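Local coordinates for protein ribulose-5-phosphate reductase 1 (Staphylococcus aureus, PDB 6XHK) that reduces D-ribulose 5-phosphate to D-ribitol 5-phosphate with NADPH, supplying the ribitol unit for wall teichoic acid synthesis, at residues A[199-204]-A[330-335]. Numbering follows the deposited sequence.
Sequences DYKLSH and TSWGKT. With NDP (NADPH dihydro-nicotinamide-adenine-dinucleotide phosphate), chain B.
W332 lies against the imidazole of H204 in a face-to-face stack. The H204 ring and the five-membered ring of W332 have centroids 3.8 Å apart and planes 13° from parallel. W332 CE2 sits over the centre of the imidazole. The indole NE1 does not bond to H204; it donates to L306 O. H204 ND1 donates a hydrogen bond to K201 O, 3.2 Å away, with an N-H...O angle of 150°. The acceptor lies close to the imidazole plane, which would tend to hold the ring's orientation, although ND1 comes from above the carbonyl plane rather than along a lone pair. H204 N also donates to K201 O.

K201 passes W332 obliquely, with K201 CG 4.0 Å from W332 CE3. Its chain is extended beyond CG, which carries the amine to the NADPH. K201 NZ bonds to O3B of the adenosine ribose at 2.8 Å and weakly to O2X of the 2'-phosphate, a group that NADH lacks. On the exposed side, S331 OG meets Y200 CE1 at 3.5 Å.

The contact joins helix 199-202, which follows strand 191-196 of the Rossmann sheet, to the loop between helix 318-328 and strand 334-339. H204 also touches Y177 on helix 174-186.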
# COMPACT_ATOMS: atom_id res chain seq x y z
N ASP A 199 13.23 -10.71 14.19
CA ASP A 199 13.74 -11.78 13.32
C ASP A 199 12.63 -12.32 12.42
O ASP A 199 12.85 -12.51 11.21
CB ASP A 199 14.36 -12.92 14.14
CG ASP A 199 15.07 -13.97 13.26
OD1 ASP A 199 15.33 -13.65 12.07
OD2 ASP A 199 15.36 -15.10 13.72
N TYR A 200 11.43 -12.55 12.99
CA TYR A 200 10.24 -12.96 12.23
C TYR A 200 10.13 -12.19 10.91
O TYR A 200 10.19 -12.78 9.83
CB TYR A 200 8.98 -12.75 13.08
CG TYR A 200 7.71 -13.39 12.53
CD1 TYR A 200 6.51 -13.32 13.25
CD2 TYR A 200 7.70 -14.10 11.33
CE1 TYR A 200 5.34 -13.93 12.77
CE2 TYR A 200 6.53 -14.71 10.85
CZ TYR A 200 5.36 -14.62 11.57
OH TYR A 200 4.21 -15.21 11.10
N LYS A 201 10.00 -10.85 11.00
CA LYS A 201 9.70 -10.06 9.81
C LYS A 201 10.90 -9.98 8.87
O LYS A 201 10.74 -10.06 7.64
CB LYS A 201 9.22 -8.67 10.20
CG LYS A 201 7.90 -8.65 10.94
CD LYS A 201 7.46 -7.28 11.38
CE LYS A 201 6.23 -7.41 12.24
NZ LYS A 201 5.67 -6.14 12.72
N LEU A 202 12.10 -9.83 9.42
CA LEU A 202 13.28 -9.68 8.57
C LEU A 202 13.63 -10.95 7.81
O LEU A 202 14.28 -10.86 6.76
CB LEU A 202 14.46 -9.21 9.40
CG LEU A 202 14.30 -7.80 9.97
CD1 LEU A 202 15.27 -7.61 11.11
CD2 LEU A 202 14.55 -6.81 8.84
N SER A 203 13.20 -12.12 8.31
CA SER A 203 13.48 -13.36 7.58
C SER A 203 12.81 -13.38 6.21
O SER A 203 13.29 -14.07 5.31
CB SER A 203 13.02 -14.56 8.40
OG SER A 203 11.74 -14.31 8.95
N HIS A 204 11.73 -12.61 6.02
CA HIS A 204 11.06 -12.63 4.73
C HIS A 204 11.86 -11.97 3.62
O HIS A 204 11.48 -12.13 2.45
CB HIS A 204 9.67 -11.98 4.79
CG HIS A 204 8.73 -12.65 5.74
ND1 HIS A 204 8.80 -12.49 7.10
CD2 HIS A 204 7.75 -13.55 5.51
CE1 HIS A 204 7.86 -13.23 7.67
NE2 HIS A 204 7.22 -13.88 6.73
N THR A 330 -2.86 -9.36 13.91
CA THR A 330 -1.95 -9.98 12.94
C THR A 330 -0.54 -9.43 13.08
O THR A 330 -0.33 -8.21 13.20
CB THR A 330 -2.46 -9.75 11.51
OG1 THR A 330 -3.68 -10.47 11.31
CG2 THR A 330 -1.44 -10.23 10.48
N SER A 331 0.44 -10.34 13.06
CA SER A 331 1.85 -9.96 13.15
C SER A 331 2.37 -9.45 11.81
O SER A 331 2.74 -8.28 11.67
CB SER A 331 2.66 -11.16 13.64
OG SER A 331 2.25 -12.37 12.99
N TRP A 332 2.37 -10.32 10.81
CA TRP A 332 2.95 -10.09 9.50
C TRP A 332 1.86 -10.14 8.44
O TRP A 332 0.92 -10.94 8.54
CB TRP A 332 4.02 -11.15 9.18
CG TRP A 332 4.41 -11.24 7.73
CD1 TRP A 332 3.95 -12.14 6.82
CD2 TRP A 332 5.37 -10.42 7.04
NE1 TRP A 332 4.54 -11.92 5.59
CE2 TRP A 332 5.43 -10.88 5.70
CE3 TRP A 332 6.19 -9.35 7.42
CZ2 TRP A 332 6.26 -10.30 4.75
CZ3 TRP A 332 7.02 -8.78 6.47
CH2 TRP A 332 7.05 -9.26 5.15
N GLY A 333 1.99 -9.30 7.41
CA GLY A 333 1.21 -9.44 6.21
C GLY A 333 -0.08 -8.64 6.21
O GLY A 333 -0.48 -8.01 7.20
N LYS A 334 -0.74 -8.69 5.05
CA LYS A 334 -2.03 -8.06 4.77
C LYS A 334 -3.17 -9.06 4.94
O LYS A 334 -3.03 -10.24 4.64
CB LYS A 334 -2.03 -7.51 3.34
CG LYS A 334 -0.98 -6.42 3.03
CD LYS A 334 -1.32 -5.11 3.71
CE LYS A 334 -2.41 -4.41 2.94
NZ LYS A 334 -2.86 -3.13 3.54
N THR A 335 -4.31 -8.57 5.43
CA THR A 335 -5.55 -9.35 5.54
C THR A 335 -6.47 -9.14 4.34
O THR A 335 -6.96 -8.02 4.12
CB THR A 335 -6.30 -9.00 6.83
OG1 THR A 335 -5.41 -9.08 7.96
CG2 THR A 335 -7.58 -9.82 7.02
PA NDP B . 3.73 -2.03 9.53
O1A NDP B . 2.77 -2.34 10.64
O2A NDP B . 3.93 -3.26 8.65
O5B NDP B . 5.15 -1.48 10.19
C5B NDP B . 6.40 -1.56 9.42
C4B NDP B . 7.57 -2.14 10.30
O4B NDP B . 8.38 -1.22 10.74
C3B NDP B . 7.02 -2.85 11.57
O3B NDP B . 7.36 -4.16 11.58
C2B NDP B . 7.71 -2.21 12.77
O2B NDP B . 8.05 -3.35 13.66
C1B NDP B . 8.79 -1.68 12.24
N9A NDP B . 9.40 -0.60 13.03
C8A NDP B . 8.95 0.01 14.16
N7A NDP B . 9.87 0.94 14.55
C5A NDP B . 10.86 0.90 13.67
C6A NDP B . 12.17 1.70 13.59
N6A NDP B . 12.43 2.71 14.60
N1A NDP B . 13.08 1.44 12.53
C2A NDP B . 12.79 0.43 11.54
N3A NDP B . 11.53 -0.34 11.62
C4A NDP B . 10.58 -0.06 12.74
O3 NDP B . 3.11 -0.82 8.52
PN NDP B . 3.51 -0.60 6.89
O1N NDP B . 4.82 -1.31 6.54
O2N NDP B . 2.44 -1.20 6.03
O5D NDP B . 3.58 1.05 6.62
C5D NDP B . 3.79 1.94 7.73
C4D NDP B . 3.47 3.34 7.49
O4D NDP B . 3.27 3.69 5.96
C3D NDP B . 2.15 3.78 8.17
O3D NDP B . 2.33 5.09 8.87
C2D NDP B . 1.25 3.86 7.16
O2D NDP B . 0.13 4.77 7.42
C1D NDP B . 2.14 4.35 5.87
N1N NDP B . 1.46 4.24 4.57
C2N NDP B . 1.69 5.33 3.61
C3N NDP B . 0.91 5.47 2.29
C7N NDP B . 1.25 6.71 1.36
O7N NDP B . 0.43 7.09 0.55
N7N NDP B . 2.55 7.37 1.48
C4N NDP B . 0.05 4.28 1.80
C5N NDP B . -0.32 3.29 2.93
C6N NDP B . 0.58 3.14 4.18
P2B NDP B . 7.30 -3.36 15.11
O1X NDP B . 7.37 -2.00 15.77
O2X NDP B . 5.84 -3.70 14.87
O3X NDP B . 7.99 -4.39 15.99